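PDB 1Y21: nitrophorin Cim l NP from Cimex lectularius, which carries nitric oxide on its heme and releases it into the victim during feeding, causing vasodilation. Local coordinates for residues G48-K53 with N78-T83; V39-V44 with F129-S134; F226-D231 with Q268-P273. One frame throughout, in Å; residues are numbered along the deposited sequence.

After strand 6-17 the chain lays down its neighbour in the six-stranded sheet, strand 39-46, then loop 48-53, which folds onto 78-83, the end of strand 73-80 and the turn after it, and closes contact 1 beside the heme. After strand 84-91 the chain crosses to the five-stranded sheet, where 129-134 packs against 39-44, face to face across the two sheets, in contact 2. Contact 1 is therefore nested inside the loop closed by contact 2. The two touch where Phe49 CZ meets Val44 CG2 at 3.8 Å, and both reach the heme. Contact 3 follows in series: the loop ahead of strand 244-248 (five-stranded sheet) meets the loop leading into 274-281 (six-stranded sheet).

Contact 1 (G48-K53 with N78-T83); sequences GFQTDK and NTITET. With HEM (protoporphyrin IX containing Fe), chain D.
Phe49 N makes a weak hydrogen bond to Glu82 O (3.3 Å), and Gly48 N lies 3.0 Å from the same oxygen. Residues 49-51 have helical backbone angles, and the turn closes through Asp52 N to Gly48 O, 3.1 Å. The far ends of the polar side chains have partners beyond the contact: Glu82 forms a salt bridge with Lys113, and Thr83 OG1 bonds to Lys114 O.

The Phe49 ring stands between the end of the strand and the heme. With CG anti to the carbonyl carbon (chi1 -61°), the ring has Thr81 O at its edge and in its plane, while CE1 lies 3.5 Å from Thr83 O. The porphyrin is reached edge-on too, Phe49 CD2 standing 3.4 Å from HEM C3C. In this DNase I-like sandwich, loop 48-53 joins strand 39-46 to helix 56-70, which carries Cys60, the proximal heme ligand. Asp52 bonds to the backbone N of Gln56 and Gly57 as that helix begins.

Apolar packing is supplied by Ile80. Its CD1 meets Gln50 CA at 3.9 Å on one hand and HEM CMD at 3.7 Å on the other, and the side chain also touches a bound nitric oxide. Two residues earlier in the strand, Asn78 lays its amide against the propionate-bearing heme edge, ND2 3.4 Å from HEM CAA, and this nitrogen also bonds to Thr87 OG1.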
loop_
_atom_site.group_PDB
_atom_site.type_symbol
_atom_site.label_atom_id
_atom_site.label_comp_id
_atom_site.label_asym_id
_atom_site.label_seq_id
_atom_site.Cartn_x
_atom_site.Cartn_y
_atom_site.Cartn_z
ATOM N N GLY A 48 -1.196 1.612 -17.692
ATOM C CA GLY A 48 -0.270 0.988 -18.633
ATOM C C GLY A 48 1.070 0.388 -18.164
ATOM O O GLY A 48 2.027 0.369 -18.952
ATOM N N PHE A 49 1.162 -0.146 -16.941
ATOM C CA PHE A 49 2.411 -0.786 -16.494
ATOM C C PHE A 49 2.803 -1.983 -17.364
ATOM O O PHE A 49 3.965 -2.132 -17.743
ATOM C CB PHE A 49 2.321 -1.314 -15.055
ATOM C CG PHE A 49 2.056 -0.257 -14.029
ATOM C CD1 PHE A 49 1.053 -0.418 -13.098
ATOM C CD2 PHE A 49 2.809 0.905 -13.993
ATOM C CE1 PHE A 49 0.831 0.555 -12.151
ATOM C CE2 PHE A 49 2.574 1.906 -13.048
ATOM C CZ PHE A 49 1.573 1.729 -12.112
ATOM N N GLN A 50 1.811 -2.832 -17.646
ATOM C CA GLN A 50 1.980 -4.057 -18.397
ATOM C C GLN A 50 2.427 -3.847 -19.832
ATOM O O GLN A 50 3.431 -4.408 -20.262
ATOM C CB GLN A 50 0.677 -4.851 -18.382
ATOM C CG GLN A 50 0.891 -6.327 -18.162
ATOM C CD GLN A 50 -0.396 -7.086 -18.072
ATOM O OE1 GLN A 50 -0.403 -8.314 -17.903
ATOM N NE2 GLN A 50 -1.619 -6.569 -18.154
ATOM N N THR A 51 1.672 -3.030 -20.517
ATOM C CA THR A 51 2.083 -2.769 -21.859
ATOM C C THR A 51 3.519 -2.122 -21.801
ATOM O O THR A 51 4.322 -2.356 -22.695
ATOM C CB THR A 51 0.954 -2.018 -22.619
ATOM O OG1 THR A 51 0.746 -0.724 -22.037
ATOM C CG2 THR A 51 -0.344 -2.822 -22.545
ATOM N N ASP A 52 3.858 -1.342 -20.729
ATOM C CA ASP A 52 5.184 -0.667 -20.513
ATOM C C ASP A 52 5.660 0.069 -21.785
ATOM O O ASP A 52 6.702 -0.243 -22.377
ATOM C CB ASP A 52 6.254 -1.640 -20.061
ATOM C CG ASP A 52 7.495 -0.886 -19.623
ATOM O OD1 ASP A 52 8.546 -1.530 -19.439
ATOM O OD2 ASP A 52 7.399 0.341 -19.454
ATOM N N LYS A 53 4.848 1.087 -22.198
ATOM C CA LYS A 53 5.104 1.896 -23.402
ATOM C C LYS A 53 6.240 2.927 -23.190
ATOM O O LYS A 53 6.987 3.149 -24.148
ATOM C CB LYS A 53 3.831 2.588 -23.912
ATOM C CG LYS A 53 3.890 3.018 -25.380
ATOM C CD LYS A 53 2.523 3.295 -26.015
ATOM C CE LYS A 53 2.678 3.600 -27.496
ATOM N NZ LYS A 53 2.140 2.505 -28.348
ATOM N N ASN A 78 7.491 -9.843 -8.047
ATOM C CA ASN A 78 6.978 -8.624 -8.623
ATOM C C ASN A 78 5.801 -9.061 -9.482
ATOM O O ASN A 78 5.883 -10.065 -10.238
ATOM C CB ASN A 78 8.021 -7.863 -9.437
ATOM C CG ASN A 78 7.408 -6.765 -10.303
ATOM O OD1 ASN A 78 7.311 -6.922 -11.491
ATOM N ND2 ASN A 78 6.983 -5.646 -9.689
ATOM N N THR A 79 4.679 -8.330 -9.370
ATOM C CA THR A 79 3.490 -8.631 -10.166
ATOM C C THR A 79 2.984 -7.303 -10.671
ATOM O O THR A 79 2.851 -6.357 -9.888
ATOM C CB THR A 79 2.435 -9.318 -9.315
ATOM O OG1 THR A 79 2.957 -10.534 -8.728
ATOM C CG2 THR A 79 1.219 -9.721 -10.054
ATOM N N ILE A 80 2.712 -7.229 -11.975
ATOM C CA ILE A 80 2.150 -6.026 -12.619
ATOM C C ILE A 80 0.882 -6.382 -13.411
ATOM O O ILE A 80 0.804 -7.450 -14.061
ATOM C CB ILE A 80 3.178 -5.353 -13.539
ATOM C CG1 ILE A 80 3.873 -6.387 -14.430
ATOM C CG2 ILE A 80 4.239 -4.674 -12.712
ATOM C CD1 ILE A 80 4.349 -5.873 -15.819
ATOM N N THR A 81 -0.137 -5.549 -13.302
ATOM C CA THR A 81 -1.274 -5.562 -14.199
ATOM C C THR A 81 -1.282 -4.209 -14.921
ATOM O O THR A 81 -0.306 -3.457 -14.880
ATOM C CB THR A 81 -2.609 -5.789 -13.446
ATOM O OG1 THR A 81 -2.938 -4.634 -12.654
ATOM C CG2 THR A 81 -2.478 -6.902 -12.434
ATOM N N GLU A 82 -2.366 -3.949 -15.634
ATOM C CA GLU A 82 -2.565 -2.688 -16.332
ATOM C C GLU A 82 -2.460 -1.514 -15.336
ATOM O O GLU A 82 -1.829 -0.489 -15.578
ATOM C CB GLU A 82 -3.995 -2.701 -16.919
ATOM C CG GLU A 82 -4.171 -2.637 -18.439
ATOM C CD GLU A 82 -5.606 -2.231 -18.936
ATOM O OE1 GLU A 82 -6.438 -3.165 -19.187
ATOM O OE2 GLU A 82 -5.912 -1.001 -19.154
ATOM N N THR A 83 -3.090 -1.667 -14.190
ATOM C CA THR A 83 -3.217 -0.540 -13.287
ATOM C C THR A 83 -2.519 -0.717 -11.956
ATOM O O THR A 83 -2.526 0.216 -11.200
ATOM C CB THR A 83 -4.691 -0.275 -12.959
ATOM O OG1 THR A 83 -5.240 -1.443 -12.351
ATOM C CG2 THR A 83 -5.510 0.017 -14.224
HETATM C CHA HEM D . 8.791 -3.423 -11.997
HETATM C CHB HEM D . 8.102 -0.008 -8.624
HETATM C CHC HEM D . 6.443 2.874 -12.163
HETATM C CHD HEM D . 6.367 -0.818 -15.365
HETATM C C1A HEM D . 8.816 -2.766 -10.813
HETATM C C2A HEM D . 9.440 -3.191 -9.585
HETATM C C3A HEM D . 9.225 -2.243 -8.645
HETATM C C4A HEM D . 8.494 -1.175 -9.266
HETATM C CMA HEM D . 9.614 -2.227 -7.141
HETATM C CAA HEM D . 10.204 -4.514 -9.361
HETATM C CBA HEM D . 11.662 -4.122 -9.055
HETATM C CGA HEM D . 12.498 -5.381 -8.928
HETATM O O1A HEM D . 12.404 -6.204 -9.913
HETATM O O2A HEM D . 13.148 -5.556 -7.850
HETATM C C1B HEM D . 7.637 1.113 -9.275
HETATM C C2B HEM D . 7.351 2.409 -8.687
HETATM C C3B HEM D . 6.878 3.194 -9.687
HETATM C C4B HEM D . 6.856 2.440 -10.921
HETATM C CMB HEM D . 7.564 2.762 -7.196
HETATM C CAB HEM D . 6.444 4.662 -9.590
HETATM C CBB HEM D . 7.287 5.565 -9.055
HETATM C C1C HEM D . 6.285 2.134 -13.307
HETATM C C2C HEM D . 5.831 2.640 -14.602
HETATM C C3C HEM D . 5.825 1.616 -15.468
HETATM C C4C HEM D . 6.271 0.431 -14.779
HETATM C CMC HEM D . 5.413 4.114 -14.924
HETATM C CAC HEM D . 5.409 1.616 -16.965
HETATM C CBC HEM D . 4.369 2.345 -17.416
HETATM C C1D HEM D . 7.051 -1.853 -14.805
HETATM C C2D HEM D . 7.374 -3.125 -15.402
HETATM C C3D HEM D . 8.117 -3.914 -14.330
HETATM C C4D HEM D . 8.158 -3.059 -13.164
HETATM C CMD HEM D . 7.083 -3.625 -16.824
HETATM C CAD HEM D . 8.716 -5.341 -14.464
HETATM C CBD HEM D . 9.852 -5.386 -15.478
HETATM C CGD HEM D . 10.450 -6.785 -15.533
HETATM O O1D HEM D . 11.149 -7.075 -16.559
HETATM O O2D HEM D . 10.210 -7.578 -14.567
HETATM N NA HEM D . 8.250 -1.524 -10.593
HETATM N NB HEM D . 7.304 1.181 -10.596
HETATM N NC HEM D . 6.546 0.778 -13.459
HETATM N ND HEM D . 7.493 -1.872 -13.499
HETATM FE FE HEM D . 7.258 -0.386 -11.943
#

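Contact 2 (V39-V44 with F129-S134); sequences VIAVAV and FSFTTS. With HEM (protoporphyrin IX containing Fe), chain D.
Ala41 CB presses on the Phe131 ring at the CD2 side, 3.4 Å away, while Val39 reaches the far end of the same ring, CG1 lying 3.7 Å from Phe131 CZ. Both methyl groups come in obliquely, neither squarely over a face nor at an edge. The branch of Val39 decides its partners: CG1, anti to the backbone N (chi1 180°), goes to Phe131, whereas CG2 makes a looser contact with Phe129, 4.4 Å from CE2. Toward the other end, Ala43 CB sits 3.5 Å from Thr133 OG1. No direct hydrogen bond joins the two strands; side-chain packing and one bridging water do.

Here the two sheets of the DNase I-like sandwich face each other. Strand 39-44 belongs to the six-stranded sheet and 129-134 to the five-stranded one; they run nearly parallel, their axes 8.0 Å apart at closest approach and turned by 10°. The small alanines at 41 and 43 probably help the sheets to approach closely, and the separation of paired CA atoms falls from 9.7 Å at Val39 and Phe129 to 6.4 Å at Ala43 and Thr133.

A second shell fixes these groups. Phe122 borders Val39, Phe129 and Phe131, and Phe167 meets the Phe131 ring with planes nearly parallel. Thr133 OG1 is turned anti to its own amide nitrogen (chi1 -165°), and this buried hydroxyl bonds to Ile169 O in the adjacent strand while accepting from a water at 2.7 Å that also donates to Val44 O. On the reverse face of its strand, Val44 directs CG1 against the heme methyl HEM CMB, and it touches a bound nitric oxide.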
loop_
_atom_site.group_PDB
_atom_site.type_symbol
_atom_site.label_atom_id
_atom_site.label_comp_id
_atom_site.label_asym_id
_atom_site.label_seq_id
_atom_site.Cartn_x
_atom_site.Cartn_y
_atom_site.Cartn_z
ATOM N N VAL A 39 11.326 -7.169 5.954
ATOM C CA VAL A 39 10.495 -7.345 4.789
ATOM C C VAL A 39 10.092 -5.942 4.273
ATOM O O VAL A 39 9.906 -5.024 5.106
ATOM C CB VAL A 39 9.153 -8.054 5.158
ATOM C CG1 VAL A 39 8.312 -8.222 3.937
ATOM C CG2 VAL A 39 9.429 -9.401 5.863
ATOM N N ILE A 40 10.011 -5.827 2.965
ATOM C CA ILE A 40 9.640 -4.565 2.276
ATOM C C ILE A 40 8.634 -4.872 1.218
ATOM O O ILE A 40 8.813 -5.782 0.421
ATOM C CB ILE A 40 10.904 -3.871 1.659
ATOM C CG1 ILE A 40 11.924 -3.473 2.739
ATOM C CG2 ILE A 40 10.458 -2.603 0.878
ATOM C CD1 ILE A 40 13.125 -2.798 2.164
ATOM N N ALA A 41 7.516 -4.107 1.179
ATOM C CA ALA A 41 6.539 -4.251 0.118
ATOM C C ALA A 41 6.275 -2.871 -0.491
ATOM O O ALA A 41 6.137 -1.865 0.237
ATOM C CB ALA A 41 5.229 -4.824 0.646
ATOM N N VAL A 42 6.219 -2.866 -1.791
ATOM C CA VAL A 42 5.981 -1.695 -2.619
ATOM C C VAL A 42 4.758 -1.914 -3.522
ATOM O O VAL A 42 4.711 -2.799 -4.395
ATOM C CB VAL A 42 7.250 -1.342 -3.477
ATOM C CG1 VAL A 42 7.013 -0.071 -4.220
ATOM C CG2 VAL A 42 8.511 -1.244 -2.530
ATOM N N ALA A 43 3.728 -1.077 -3.332
ATOM C CA ALA A 43 2.542 -1.095 -4.178
ATOM C C ALA A 43 2.422 0.199 -4.953
ATOM O O ALA A 43 2.608 1.268 -4.386
ATOM C CB ALA A 43 1.274 -1.246 -3.277
ATOM N N VAL A 44 2.095 0.096 -6.222
ATOM C CA VAL A 44 1.839 1.258 -7.065
ATOM C C VAL A 44 0.545 1.093 -7.816
ATOM O O VAL A 44 0.071 -0.025 -8.116
ATOM C CB VAL A 44 3.048 1.563 -8.009
ATOM C CG1 VAL A 44 4.243 1.781 -7.223
ATOM C CG2 VAL A 44 3.296 0.436 -8.992
ATOM N N PHE A 129 2.955 -14.545 5.840
ATOM C CA PHE A 129 2.768 -13.137 5.590
ATOM C C PHE A 129 1.901 -13.073 4.324
ATOM O O PHE A 129 2.090 -13.829 3.339
ATOM C CB PHE A 129 4.114 -12.463 5.286
ATOM C CG PHE A 129 4.928 -12.151 6.469
ATOM C CD1 PHE A 129 5.669 -13.160 7.086
ATOM C CD2 PHE A 129 5.022 -10.861 6.960
ATOM C CE1 PHE A 129 6.452 -12.868 8.200
ATOM C CE2 PHE A 129 5.834 -10.584 8.030
ATOM C CZ PHE A 129 6.540 -11.621 8.650
ATOM N N SER A 130 1.004 -12.097 4.258
ATOM C CA SER A 130 0.279 -11.804 3.024
ATOM C C SER A 130 0.281 -10.269 2.825
ATOM O O SER A 130 0.090 -9.507 3.784
ATOM C CB SER A 130 -1.166 -12.298 3.101
ATOM O OG SER A 130 -1.218 -13.748 3.126
ATOM N N PHE A 131 0.557 -9.884 1.594
ATOM C CA PHE A 131 0.524 -8.494 1.185
ATOM C C PHE A 131 -0.480 -8.348 0.047
ATOM O O PHE A 131 -0.339 -8.972 -0.971
ATOM C CB PHE A 131 1.938 -7.971 0.731
ATOM C CG PHE A 131 2.893 -7.881 1.836
ATOM C CD1 PHE A 131 3.608 -9.008 2.230
ATOM C CD2 PHE A 131 3.048 -6.698 2.548
ATOM C CE1 PHE A 131 4.442 -8.945 3.328
ATOM C CE2 PHE A 131 3.945 -6.619 3.603
ATOM C CZ PHE A 131 4.619 -7.758 4.003
ATOM N N THR A 132 -1.440 -7.425 0.194
ATOM C CA THR A 132 -2.445 -7.145 -0.812
ATOM C C THR A 132 -2.385 -5.713 -1.280
ATOM O O THR A 132 -2.139 -4.789 -0.478
ATOM C CB THR A 132 -3.842 -7.333 -0.200
ATOM O OG1 THR A 132 -4.031 -8.721 0.159
ATOM C CG2 THR A 132 -5.026 -6.937 -1.161
ATOM N N THR A 133 -2.607 -5.544 -2.579
ATOM C CA THR A 133 -2.969 -4.210 -3.070
ATOM C C THR A 133 -4.216 -4.370 -3.897
ATOM O O THR A 133 -4.523 -5.445 -4.428
ATOM C CB THR A 133 -1.789 -3.559 -3.819
ATOM O OG1 THR A 133 -2.022 -2.170 -3.983
ATOM C CG2 THR A 133 -1.607 -4.068 -5.231
ATOM N N SER A 134 -4.954 -3.288 -4.037
ATOM C CA SER A 134 -6.200 -3.331 -4.783
ATOM C C SER A 134 -6.473 -1.944 -5.394
ATOM O O SER A 134 -5.923 -0.936 -4.966
ATOM C CB SER A 134 -7.355 -3.684 -3.807
ATOM O OG SER A 134 -7.540 -2.704 -2.753
HETATM C CHA HEM D . 8.791 -3.423 -11.997
HETATM C CHB HEM D . 8.102 -0.008 -8.624
HETATM C CHC HEM D . 6.443 2.874 -12.163
HETATM C CHD HEM D . 6.367 -0.818 -15.365
HETATM C C1A HEM D . 8.816 -2.766 -10.813
HETATM C C2A HEM D . 9.440 -3.191 -9.585
HETATM C C3A HEM D . 9.225 -2.243 -8.645
HETATM C C4A HEM D . 8.494 -1.175 -9.266
HETATM C CMA HEM D . 9.614 -2.227 -7.141
HETATM C CAA HEM D . 10.204 -4.514 -9.361
HETATM C CBA HEM D . 11.662 -4.122 -9.055
HETATM C CGA HEM D . 12.498 -5.381 -8.928
HETATM O O1A HEM D . 12.404 -6.204 -9.913
HETATM O O2A HEM D . 13.148 -5.556 -7.850
HETATM C C1B HEM D . 7.637 1.113 -9.275
HETATM C C2B HEM D . 7.351 2.409 -8.687
HETATM C C3B HEM D . 6.878 3.194 -9.687
HETATM C C4B HEM D . 6.856 2.440 -10.921
HETATM C CMB HEM D . 7.564 2.762 -7.196
HETATM C CAB HEM D . 6.444 4.662 -9.590
HETATM C CBB HEM D . 7.287 5.565 -9.055
HETATM C C1C HEM D . 6.285 2.134 -13.307
HETATM C C2C HEM D . 5.831 2.640 -14.602
HETATM C C3C HEM D . 5.825 1.616 -15.468
HETATM C C4C HEM D . 6.271 0.431 -14.779
HETATM C CMC HEM D . 5.413 4.114 -14.924
HETATM C CAC HEM D . 5.409 1.616 -16.965
HETATM C CBC HEM D . 4.369 2.345 -17.416
HETATM C C1D HEM D . 7.051 -1.853 -14.805
HETATM C C2D HEM D . 7.374 -3.125 -15.402
HETATM C C3D HEM D . 8.117 -3.914 -14.330
HETATM C C4D HEM D . 8.158 -3.059 -13.164
HETATM C CMD HEM D . 7.083 -3.625 -16.824
HETATM C CAD HEM D . 8.716 -5.341 -14.464
HETATM C CBD HEM D . 9.852 -5.386 -15.478
HETATM C CGD HEM D . 10.450 -6.785 -15.533
HETATM O O1D HEM D . 11.149 -7.075 -16.559
HETATM O O2D HEM D . 10.210 -7.578 -14.567
HETATM N NA HEM D . 8.250 -1.524 -10.593
HETATM N NB HEM D . 7.304 1.181 -10.596
HETATM N NC HEM D . 6.546 0.778 -13.459
HETATM N ND HEM D . 7.493 -1.872 -13.499
HETATM FE FE HEM D . 7.258 -0.386 -11.943
HETATM O O HOH W 1 -2.056 -0.622 -6.246
#

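Contact 3 (F226-D231 with Q268-P273); sequences FKPNTD and QTEHRP
Arg272 NH2 donates to Thr230 O over 2.7 Å, the oxygen lying almost in the guanidinium plane, while the backbone bond from Phe226 N to Glu270 O (2.9 Å, 163° at the hydrogen) ties the loops together at the other end. The same NH2 forms a weak salt bridge with Asp231 OD1 at 3.4 Å, whose carboxylate plane stands steeply across the guanidinium. A water reinforces this pair, accepting from Arg272 NE and donating to Asp231 OD1. The stronger partner of that carboxylate is Lys267, so two cationic groups gather about it, which would favour its ionised form.

The guanidinium also lies flat on one face of Phe226, planes 23° apart and centres 4.0 Å apart, a stacked cation-pi pair. Arg272 CG, beside the backbone N, meets Phe226 CE1 at 3.8 Å; the bend at chi2 (-52°) then helps carry the guanidinium over the ring. Phe226 further stacks on Tyr233. Thr230 OG1, bonded to Lys227 O at 2.8 Å, braces the turn that presents Thr230 O to the arginine.

Outside this centre the packing is lighter: Pro228 CB rests 3.6 Å from Gln268 O, and Asn229 ND2 sits 3.6 Å from Gln268 CA.

Both loops belong to one end of the DNase I-like sandwich, the second leading into strand 274-281. The Thr-Glu-His-Arg-Pro sequence of 269-273 resembles the Ser-Asp-His-Arg-Pro motif of inositol polyphosphate 5-phosphatases, consistent with a phosphatase scaffold put to use here as a heme protein.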
loop_
_atom_site.group_PDB
_atom_site.type_symbol
_atom_site.label_atom_id
_atom_site.label_comp_id
_atom_site.label_asym_id
_atom_site.label_seq_id
_atom_site.Cartn_x
_atom_site.Cartn_y
_atom_site.Cartn_z
ATOM N N PHE A 226 -2.607 17.518 -5.332
ATOM C CA PHE A 226 -1.642 18.601 -5.327
ATOM C C PHE A 226 -1.438 19.089 -6.758
ATOM O O PHE A 226 -1.523 18.303 -7.701
ATOM C CB PHE A 226 -0.295 18.191 -4.710
ATOM C CG PHE A 226 -0.353 18.017 -3.205
ATOM C CD1 PHE A 226 -0.543 16.754 -2.619
ATOM C CD2 PHE A 226 -0.295 19.119 -2.392
ATOM C CE1 PHE A 226 -0.602 16.644 -1.225
ATOM C CE2 PHE A 226 -0.353 19.032 -1.040
ATOM C CZ PHE A 226 -0.508 17.798 -0.431
ATOM N N LYS A 227 -1.201 20.384 -6.884
ATOM C CA LYS A 227 -0.660 20.951 -8.117
ATOM C C LYS A 227 0.765 20.448 -8.231
ATOM O O LYS A 227 1.552 20.554 -7.290
ATOM C CB LYS A 227 -0.739 22.461 -8.089
ATOM C CG LYS A 227 -2.159 22.996 -8.219
ATOM C CD LYS A 227 -2.171 24.564 -8.155
ATOM C CE LYS A 227 -2.750 25.112 -6.810
ATOM N NZ LYS A 227 -4.243 25.226 -6.817
ATOM N N PRO A 228 1.085 19.771 -9.320
ATOM C CA PRO A 228 2.441 19.220 -9.454
ATOM C C PRO A 228 3.531 20.265 -9.219
ATOM O O PRO A 228 3.357 21.476 -9.489
ATOM C CB PRO A 228 2.470 18.635 -10.874
ATOM C CG PRO A 228 1.020 18.258 -11.118
ATOM C CD PRO A 228 0.211 19.394 -10.441
ATOM N N ASN A 229 4.612 19.759 -8.631
ATOM C CA ASN A 229 5.724 20.533 -8.059
ATOM C C ASN A 229 5.358 21.701 -7.112
ATOM O O ASN A 229 6.075 22.701 -7.046
ATOM C CB ASN A 229 6.709 20.941 -9.180
ATOM C CG ASN A 229 6.741 19.910 -10.324
ATOM O OD1 ASN A 229 6.065 20.091 -11.336
ATOM N ND2 ASN A 229 7.488 18.810 -10.140
ATOM N N THR A 230 4.276 21.535 -6.332
ATOM C CA THR A 230 3.934 22.453 -5.241
ATOM C C THR A 230 3.410 21.672 -4.032
ATOM O O THR A 230 3.317 20.451 -4.087
ATOM C CB THR A 230 2.830 23.420 -5.664
ATOM O OG1 THR A 230 1.553 22.752 -5.608
ATOM C CG2 THR A 230 3.003 23.867 -7.096
ATOM N N ASP A 231 3.078 22.388 -2.958
ATOM C CA ASP A 231 2.386 21.840 -1.797
ATOM C C ASP A 231 1.017 22.472 -1.674
ATOM O O ASP A 231 0.434 22.562 -0.567
ATOM C CB ASP A 231 3.209 22.089 -0.539
ATOM C CG ASP A 231 4.531 21.395 -0.607
ATOM O OD1 ASP A 231 4.530 20.145 -0.532
ATOM O OD2 ASP A 231 5.606 22.010 -0.822
ATOM N N GLN A 268 6.269 15.522 -7.543
ATOM C CA GLN A 268 6.214 15.698 -8.982
ATOM C C GLN A 268 4.843 15.293 -9.470
ATOM O O GLN A 268 4.431 15.628 -10.592
ATOM C CB GLN A 268 7.311 14.880 -9.704
ATOM C CG GLN A 268 8.487 14.349 -8.822
ATOM C CD GLN A 268 8.313 12.890 -8.328
ATOM O OE1 GLN A 268 9.204 12.368 -7.651
ATOM N NE2 GLN A 268 7.186 12.237 -8.685
ATOM N N THR A 269 4.146 14.532 -8.636
ATOM C CA THR A 269 2.829 14.052 -8.987
ATOM C C THR A 269 1.742 14.654 -8.047
ATOM O O THR A 269 2.052 15.317 -7.039
ATOM C CB THR A 269 2.864 12.511 -9.010
ATOM O OG1 THR A 269 1.657 11.981 -9.573
ATOM C CG2 THR A 269 2.937 11.946 -7.619
ATOM N N GLU A 270 0.496 14.456 -8.443
ATOM C CA GLU A 270 -0.653 14.943 -7.721
ATOM C C GLU A 270 -0.855 14.244 -6.358
ATOM O O GLU A 270 -1.561 14.784 -5.519
ATOM C CB GLU A 270 -1.915 14.690 -8.534
ATOM C CG GLU A 270 -1.947 15.377 -9.876
ATOM C CD GLU A 270 -3.183 15.013 -10.687
ATOM O OE1 GLU A 270 -4.089 14.296 -10.162
ATOM O OE2 GLU A 270 -3.244 15.458 -11.878
ATOM N N HIS A 271 -0.272 13.043 -6.193
ATOM C CA HIS A 271 -0.380 12.204 -4.992
ATOM C C HIS A 271 0.945 12.043 -4.294
ATOM O O HIS A 271 1.954 11.748 -4.923
ATOM C CB HIS A 271 -0.750 10.762 -5.347
ATOM C CG HIS A 271 -2.067 10.548 -6.082
ATOM N ND1 HIS A 271 -2.234 10.806 -7.424
ATOM C CD2 HIS A 271 -3.262 10.095 -5.633
ATOM C CE1 HIS A 271 -3.480 10.533 -7.767
ATOM N NE2 HIS A 271 -4.118 10.088 -6.700
ATOM N N ARG A 272 0.984 12.109 -2.971
ATOM C CA ARG A 272 2.192 11.821 -2.251
ATOM C C ARG A 272 2.228 10.353 -1.810
ATOM O O ARG A 272 1.188 9.810 -1.407
ATOM C CB ARG A 272 2.226 12.656 -0.997
ATOM C CG ARG A 272 2.239 14.108 -1.279
ATOM C CD ARG A 272 3.303 14.480 -2.232
ATOM N NE ARG A 272 3.465 15.916 -2.188
ATOM C CZ ARG A 272 3.136 16.754 -3.134
ATOM N NH1 ARG A 272 2.685 16.334 -4.331
ATOM N NH2 ARG A 272 3.342 18.049 -2.882
ATOM N N PRO A 273 3.391 9.721 -1.899
ATOM C CA PRO A 273 3.514 8.336 -1.409
ATOM C C PRO A 273 3.448 8.283 0.076
ATOM O O PRO A 273 3.724 9.273 0.786
ATOM C CB PRO A 273 4.858 7.878 -1.920
ATOM C CG PRO A 273 5.613 9.068 -2.137
ATOM C CD PRO A 273 4.687 10.172 -2.452
HETATM O O HOH W 2 2.992 17.524 0.199
#